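Local coordinates for protein MAU2 chromatid cohesion factor homolog (Saccharomyces cerevisiae, PDB 4XDN) that forms a complex with SCC2 that is required for the cohesin complex to associate with chromosomes, and so takes part in sister chromatid cohesion, at residues E133-L136 with L137-P141; D145-F148 with H149-A153; L154-C157 with N158-V161. One frame throughout, in Å; residues are numbered along the deposited sequence.

Contact 1 of 3, residues E133-L136 with L137-P141; sequences EFLL and LHDLP
A wider, pi-type turn interrupts helix 126-144 here, and F134 and H138 stack along one side of it. The turn shows in the backbone: O of F134 accepts two N-H groups, from N of H138 at 2.8 Å and from N of D139 at 3.1 Å, and L140 then bonds i to i+5, to O of L135. The next residue, P141, has no N-H to give, and the helix kinks there, with P141 CD 3.3 Å from O of L136.

The two aromatic side chains run side by side in the same direction, each with CG anti to its own backbone N. Their rings form an offset stack, centroids 4.4 Å apart and planes 27° from parallel, while H138 CB sits over the centre of the F134 face as a CH-pi contact. V182 of helix 170-189 touches both residues, and an apolar side chain of another protein chain packs on F134.

On the other flank of the helix L136 and L140 lie alongside each other and meet through their CD1 methyls. E133 and L137 also lie side by side; OE1 rests against CD1 of L137 while OE2 makes a salt bridge with K113 NZ.

The imidazole is fixed in its rotation by D139: ND1 of H138 donates to OD1 at 2.7 Å, nearly straight at 172°. The oxygen lies in the ring plane, and ND1 comes to its anti side from somewhat out of the carboxylate plane. That same OD1 lies 3.2 Å from CE2 of F134.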
loop_
_atom_site.group_PDB
_atom_site.type_symbol
_atom_site.label_atom_id
_atom_site.label_comp_id
_atom_site.label_asym_id
_atom_site.label_seq_id
_atom_site.Cartn_x
_atom_site.Cartn_y
_atom_site.Cartn_z
ATOM N N GLU A 133 -1.129 -29.804 -2.023
ATOM C CA GLU A 133 -1.727 -29.059 -0.920
ATOM C C GLU A 133 -1.491 -27.559 -1.078
ATOM O O GLU A 133 -2.353 -26.748 -0.745
ATOM C CB GLU A 133 -1.162 -29.537 0.420
ATOM C CG GLU A 133 -1.542 -30.969 0.794
ATOM C CD GLU A 133 -3.034 -31.154 1.016
ATOM O OE1 GLU A 133 -3.727 -30.168 1.332
ATOM O OE2 GLU A 133 -3.514 -32.296 0.872
ATOM N N PHE A 134 -0.320 -27.196 -1.588
ATOM C CA PHE A 134 0.010 -25.796 -1.805
ATOM C C PHE A 134 -0.902 -25.201 -2.875
ATOM O O PHE A 134 -1.424 -24.103 -2.715
ATOM C CB PHE A 134 1.477 -25.647 -2.206
ATOM C CG PHE A 134 2.001 -24.247 -2.064
ATOM C CD1 PHE A 134 2.430 -23.778 -0.832
ATOM C CD2 PHE A 134 2.067 -23.402 -3.159
ATOM C CE1 PHE A 134 2.913 -22.490 -0.696
ATOM C CE2 PHE A 134 2.549 -22.110 -3.029
ATOM C CZ PHE A 134 2.973 -21.654 -1.795
ATOM N N LEU A 135 -1.103 -25.937 -3.961
ATOM C CA LEU A 135 -2.018 -25.497 -5.002
ATOM C C LEU A 135 -3.441 -25.390 -4.462
ATOM O O LEU A 135 -4.160 -24.444 -4.771
ATOM C CB LEU A 135 -1.981 -26.457 -6.194
ATOM C CG LEU A 135 -0.681 -26.479 -7.001
ATOM C CD1 LEU A 135 -0.704 -27.609 -8.022
ATOM C CD2 LEU A 135 -0.450 -25.149 -7.683
ATOM N N LEU A 136 -3.835 -26.361 -3.647
ATOM C CA LEU A 136 -5.193 -26.430 -3.119
ATOM C C LEU A 136 -5.480 -25.351 -2.074
ATOM O O LEU A 136 -6.596 -24.834 -1.997
ATOM C CB LEU A 136 -5.442 -27.810 -2.500
ATOM C CG LEU A 136 -6.486 -28.765 -3.096
ATOM C CD1 LEU A 136 -6.578 -28.700 -4.611
ATOM C CD2 LEU A 136 -6.152 -30.187 -2.663
ATOM N N LEU A 137 -4.471 -25.017 -1.273
ATOM C CA LEU A 137 -4.669 -24.167 -0.106
ATOM C C LEU A 137 -4.135 -22.746 -0.291
ATOM O O LEU A 137 -4.571 -21.827 0.403
ATOM C CB LEU A 137 -4.007 -24.814 1.114
ATOM C CG LEU A 137 -4.516 -26.215 1.473
ATOM C CD1 LEU A 137 -3.657 -26.826 2.560
ATOM C CD2 LEU A 137 -5.975 -26.179 1.905
ATOM N N HIS A 138 -3.202 -22.565 -1.224
ATOM C CA HIS A 138 -2.577 -21.260 -1.442
ATOM C C HIS A 138 -2.892 -20.685 -2.823
ATOM O O HIS A 138 -3.520 -19.631 -2.928
ATOM C CB HIS A 138 -1.060 -21.360 -1.253
ATOM C CG HIS A 138 -0.330 -20.084 -1.526
ATOM N ND1 HIS A 138 0.189 -19.772 -2.769
ATOM C CD2 HIS A 138 -0.020 -19.040 -0.721
ATOM C CE1 HIS A 138 0.780 -18.597 -2.713
ATOM N NE2 HIS A 138 0.668 -18.128 -1.480
ATOM N N ASP A 139 -2.463 -21.372 -3.877
ATOM C CA ASP A 139 -2.580 -20.821 -5.226
ATOM C C ASP A 139 -4.032 -20.665 -5.673
ATOM O O ASP A 139 -4.429 -19.592 -6.125
ATOM C CB ASP A 139 -1.829 -21.692 -6.234
ATOM C CG ASP A 139 -0.331 -21.481 -6.189
ATOM O OD1 ASP A 139 0.206 -21.229 -5.094
ATOM O OD2 ASP A 139 0.312 -21.567 -7.255
ATOM N N LEU A 140 -4.826 -21.721 -5.541
ATOM C CA LEU A 140 -6.193 -21.695 -6.056
ATOM C C LEU A 140 -7.083 -20.700 -5.303
ATOM O O LEU A 140 -7.796 -19.918 -5.934
ATOM C CB LEU A 140 -6.811 -23.095 -6.016
ATOM C CG LEU A 140 -6.626 -23.920 -7.296
ATOM C CD1 LEU A 140 -6.961 -25.389 -7.066
ATOM C CD2 LEU A 140 -7.480 -23.356 -8.422
ATOM N N PRO A 141 -7.054 -20.727 -3.959
ATOM C CA PRO A 141 -7.856 -19.749 -3.212
ATOM C C PRO A 141 -7.478 -18.295 -3.505
ATOM O O PRO A 141 -8.367 -17.449 -3.602
ATOM C CB PRO A 141 -7.562 -20.102 -1.751
ATOM C CG PRO A 141 -7.207 -21.542 -1.781
ATOM C CD PRO A 141 -6.452 -21.731 -3.064
#

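Contact 2 of 3, residues D145-F148 with H149-A153; sequences DSKF and HYKIA
At the start of helix 147-165, D145 and Y150 join side chains across the turn that leads in from helix 126-144. D145 has left that helix with positive phi, and S146 stands at the N-cap position. The phenol OH of Y150 donates to OD1 of D145 at 2.9 Å, using the anti lone pair of that oxygen. OD1 lies in the plane of the tyrosine ring, at its edge, whereas the carboxylate is turned 81° against it.

S146 takes part twice. Its carbonyl O accepts N of Y150 at 2.9 Å, which makes the first bond of the helical ladder. Its hydroxyl OG, anti to the backbone N (chi1 171°), reaches the edge of the H149 imidazole and shares a weak hydrogen bond of 3.3 Å with ND1; either atom could be the donor. The next rungs are K151 N to K147 O at 3.1 Å and a weak one, I152 N to F148 O at 3.4 Å.

F148 turns the edge of its ring toward the face of H149, a T-shaped pair with planes at 88° and CD2 above the centre of the imidazole. Farther out, CE2 of F148 meets CD1 of I152 at 3.4 Å. K147 and K151 run side by side with their NZ atoms 4.4 Å apart; two like charges so close would be expected to disfavour each other.

Around this turn, Y150 touches P141 and L142 of helix 126-144, L186 and K189 of helix 170-189, and L190 just beyond it; A153 packs on P141 and L186, so this flank of helix 147-165 meets both helices.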
loop_
_atom_site.group_PDB
_atom_site.type_symbol
_atom_site.label_atom_id
_atom_site.label_comp_id
_atom_site.label_asym_id
_atom_site.label_seq_id
_atom_site.Cartn_x
_atom_site.Cartn_y
_atom_site.Cartn_z
ATOM N N ASP A 145 -9.927 -15.612 -5.123
ATOM C CA ASP A 145 -10.208 -14.395 -4.371
ATOM C C ASP A 145 -11.671 -14.352 -3.932
ATOM O O ASP A 145 -12.347 -13.332 -4.073
ATOM C CB ASP A 145 -9.855 -13.160 -5.203
ATOM C CG ASP A 145 -9.593 -11.936 -4.349
ATOM O OD1 ASP A 145 -9.032 -12.084 -3.241
ATOM O OD2 ASP A 145 -9.944 -10.822 -4.788
ATOM N N SER A 146 -12.142 -15.476 -3.399
ATOM C CA SER A 146 -13.516 -15.618 -2.930
ATOM C C SER A 146 -13.536 -15.899 -1.431
ATOM O O SER A 146 -12.815 -16.772 -0.952
ATOM C CB SER A 146 -14.224 -16.744 -3.689
ATOM O OG SER A 146 -15.488 -17.037 -3.116
ATOM N N LYS A 147 -14.362 -15.160 -0.697
ATOM C CA LYS A 147 -14.431 -15.308 0.754
ATOM C C LYS A 147 -14.855 -16.720 1.143
ATOM O O LYS A 147 -14.299 -17.312 2.068
ATOM C CB LYS A 147 -15.399 -14.289 1.359
ATOM C CG LYS A 147 -15.614 -14.475 2.856
ATOM C CD LYS A 147 -16.242 -13.253 3.509
ATOM C CE LYS A 147 -17.640 -12.979 2.978
ATOM N NZ LYS A 147 -18.556 -12.508 4.056
ATOM N N PHE A 148 -15.841 -17.249 0.425
ATOM C CA PHE A 148 -16.349 -18.594 0.674
ATOM C C PHE A 148 -15.243 -19.642 0.594
ATOM O O PHE A 148 -15.128 -20.502 1.466
ATOM C CB PHE A 148 -17.457 -18.926 -0.329
ATOM C CG PHE A 148 -18.000 -20.319 -0.195
ATOM C CD1 PHE A 148 -18.936 -20.623 0.779
ATOM C CD2 PHE A 148 -17.583 -21.323 -1.054
ATOM C CE1 PHE A 148 -19.442 -21.904 0.899
ATOM C CE2 PHE A 148 -18.084 -22.606 -0.939
ATOM C CZ PHE A 148 -19.014 -22.897 0.038
ATOM N N HIS A 149 -14.427 -19.561 -0.451
ATOM C CA HIS A 149 -13.359 -20.529 -0.664
ATOM C C HIS A 149 -12.157 -20.261 0.240
ATOM O O HIS A 149 -11.391 -21.173 0.545
ATOM C CB HIS A 149 -12.929 -20.524 -2.133
ATOM C CG HIS A 149 -13.969 -21.070 -3.062
ATOM N ND1 HIS A 149 -14.882 -20.267 -3.713
ATOM C CD2 HIS A 149 -14.251 -22.340 -3.437
ATOM C CE1 HIS A 149 -15.676 -21.018 -4.454
ATOM N NE2 HIS A 149 -15.315 -22.280 -4.305
ATOM N N TYR A 150 -11.997 -19.013 0.668
ATOM C CA TYR A 150 -10.945 -18.673 1.620
ATOM C C TYR A 150 -11.199 -19.351 2.963
ATOM O O TYR A 150 -10.263 -19.797 3.627
ATOM C CB TYR A 150 -10.855 -17.157 1.816
ATOM C CG TYR A 150 -10.024 -16.419 0.785
ATOM C CD1 TYR A 150 -8.801 -16.918 0.352
ATOM C CD2 TYR A 150 -10.460 -15.211 0.258
ATOM C CE1 TYR A 150 -8.042 -16.238 -0.585
ATOM C CE2 TYR A 150 -9.710 -14.524 -0.674
ATOM C CZ TYR A 150 -8.502 -15.040 -1.094
ATOM O OH TYR A 150 -7.756 -14.353 -2.022
ATOM N N LYS A 151 -12.466 -19.425 3.360
ATOM C CA LYS A 151 -12.835 -20.046 4.630
ATOM C C LYS A 151 -12.605 -21.555 4.588
ATOM O O LYS A 151 -12.134 -22.146 5.558
ATOM C CB LYS A 151 -14.296 -19.743 4.970
ATOM C CG LYS A 151 -14.550 -18.284 5.313
ATOM C CD LYS A 151 -16.020 -18.013 5.586
ATOM C CE LYS A 151 -16.256 -16.552 5.941
ATOM N NZ LYS A 151 -17.697 -16.253 6.178
ATOM N N ILE A 152 -12.939 -22.170 3.459
ATOM C CA ILE A 152 -12.694 -23.593 3.263
ATOM C C ILE A 152 -11.196 -23.866 3.310
ATOM O O ILE A 152 -10.746 -24.806 3.966
ATOM C CB ILE A 152 -13.281 -24.086 1.922
ATOM C CG1 ILE A 152 -14.809 -23.983 1.951
ATOM C CG2 ILE A 152 -12.857 -25.529 1.634
ATOM C CD1 ILE A 152 -15.477 -24.233 0.612
ATOM N N ALA A 153 -10.428 -23.030 2.618
ATOM C CA ALA A 153 -8.981 -23.190 2.557
ATOM C C ALA A 153 -8.354 -23.050 3.940
ATOM O O ALA A 153 -7.515 -23.862 4.330
ATOM C CB ALA A 153 -8.379 -22.176 1.598
#

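Contact 3 of 3, residues L154-C157 with N158-V161; sequences LRNC and NELV
L154 and N158, one turn apart on helix 147-165, cross at a slant, the CD1 methyl of the leucine 3.7 Å from ND2 of the asparagine amide. Different first torsions bring them together: the L154 branch is swung away from its backbone N (chi1 176°), while N158 keeps CG beside its own N (chi1 -69°), folding the amide back over the carbonyl of L154. That carbonyl O takes the backbone N of N158 at 3.0 Å; ND2 is 3.3 Å away, but at an angle too poor for a second bond.

N156 and E159 point the same way and lie alongside, with their amide and carboxylate planes turned 78° apart. OD1 of N156 and OE1 of E159 come no nearer than 4.2 Å, a loose approach of two oxygens.

Further along, CG2 of V161 leans on O of C157 at 3.4 Å, beside the 3.0 Å bond from V161 N to that same oxygen. V161 and L160 both touch F179 of helix 170-189, and L160 also touches L137 and E133. The unbroken i to i+4 ladder is that of a regular alpha helix; L160 and V161 packed on neighbouring helices, with R155, N158 and E159 at the surface, make it amphipathic, in a largely helical chain.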
loop_
_atom_site.group_PDB
_atom_site.type_symbol
_atom_site.label_atom_id
_atom_site.label_comp_id
_atom_site.label_asym_id
_atom_site.label_seq_id
_atom_site.Cartn_x
_atom_site.Cartn_y
_atom_site.Cartn_z
ATOM N N LEU A 154 -8.763 -22.023 4.679
ATOM C CA LEU A 154 -8.215 -21.773 6.009
ATOM C C LEU A 154 -8.551 -22.913 6.964
ATOM O O LEU A 154 -7.716 -23.328 7.768
ATOM C CB LEU A 154 -8.740 -20.449 6.572
ATOM C CG LEU A 154 -8.304 -20.121 8.005
ATOM C CD1 LEU A 154 -6.784 -20.068 8.114
ATOM C CD2 LEU A 154 -8.920 -18.812 8.463
ATOM N N ARG A 155 -9.780 -23.408 6.872
ATOM C CA ARG A 155 -10.223 -24.524 7.699
ATOM C C ARG A 155 -9.376 -25.763 7.424
ATOM O O ARG A 155 -8.852 -26.382 8.349
ATOM C CB ARG A 155 -11.704 -24.821 7.441
ATOM C CG ARG A 155 -12.275 -25.959 8.272
ATOM C CD ARG A 155 -13.771 -26.137 8.037
ATOM N NE ARG A 155 -14.521 -24.914 8.330
ATOM C CZ ARG A 155 -15.258 -24.223 7.460
ATOM N NH1 ARG A 155 -15.390 -24.615 6.200
ATOM N NH2 ARG A 155 -15.885 -23.125 7.867
ATOM N N ASN A 156 -9.236 -26.111 6.147
ATOM C CA ASN A 156 -8.470 -27.288 5.748
ATOM C C ASN A 156 -6.981 -27.110 6.002
ATOM O O ASN A 156 -6.276 -28.071 6.313
ATOM C CB ASN A 156 -8.696 -27.603 4.269
ATOM C CG ASN A 156 -10.132 -27.973 3.965
ATOM O OD1 ASN A 156 -10.909 -28.283 4.867
ATOM N ND2 ASN A 156 -10.490 -27.949 2.685
ATOM N N CYS A 157 -6.506 -25.879 5.865
ATOM C CA CYS A 157 -5.096 -25.586 6.076
ATOM C C CYS A 157 -4.709 -25.802 7.538
ATOM O O CYS A 157 -3.681 -26.414 7.828
ATOM C CB CYS A 157 -4.776 -24.156 5.648
ATOM S SG CYS A 157 -3.023 -23.767 5.705
ATOM N N ASN A 158 -5.533 -25.302 8.456
ATOM C CA ASN A 158 -5.288 -25.501 9.881
ATOM C C ASN A 158 -5.329 -26.982 10.239
ATOM O O ASN A 158 -4.554 -27.447 11.074
ATOM C CB ASN A 158 -6.310 -24.731 10.724
ATOM C CG ASN A 158 -6.119 -23.228 10.645
ATOM O OD1 ASN A 158 -5.019 -22.742 10.386
ATOM N ND2 ASN A 158 -7.194 -22.484 10.872
ATOM N N GLU A 159 -6.234 -27.716 9.602
ATOM C CA GLU A 159 -6.338 -29.155 9.809
ATOM C C GLU A 159 -5.050 -29.842 9.371
ATOM O O GLU A 159 -4.551 -30.744 10.044
ATOM C CB GLU A 159 -7.532 -29.722 9.039
ATOM C CG GLU A 159 -7.795 -31.197 9.295
ATOM C CD GLU A 159 -8.839 -31.774 8.359
ATOM O OE1 GLU A 159 -9.590 -30.986 7.744
ATOM O OE2 GLU A 159 -8.905 -33.015 8.234
ATOM N N LEU A 160 -4.516 -29.399 8.238
ATOM C CA LEU A 160 -3.292 -29.965 7.687
ATOM C C LEU A 160 -2.100 -29.713 8.611
ATOM O O LEU A 160 -1.312 -30.622 8.881
ATOM C CB LEU A 160 -3.021 -29.374 6.301
ATOM C CG LEU A 160 -1.857 -29.979 5.514
ATOM C CD1 LEU A 160 -2.181 -31.393 5.063
ATOM C CD2 LEU A 160 -1.500 -29.101 4.321
ATOM N N VAL A 161 -1.976 -28.479 9.092
ATOM C CA VAL A 161 -0.882 -28.096 9.981
ATOM C C VAL A 161 -0.921 -28.901 11.274
ATOM O O VAL A 161 0.106 -29.389 11.739
ATOM C CB VAL A 161 -0.932 -26.582 10.316
ATOM C CG1 VAL A 161 0.043 -26.228 11.441
ATOM C CG2 VAL A 161 -0.622 -25.757 9.075
#

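From the N terminus, the chain passes through contact 1 on helix 126-144, turns, and enters helix 147-165, which carries contact 2 at its start and contact 3 directly after it. Each joins adjoining residues, so none closes a long loop; the three follow in series, without nesting or crossing. Their centres lie about 11 to 12 Å apart. The two helices meet where contact 1 touches both others: CG of P141 approaches CB of A153 at 3.6 Å, and CD1 of L137 reaches CD2 of L160, also at 3.6 Å. Helix 170-189 touches side chains of all three, so the three consecutive helices pack against one another.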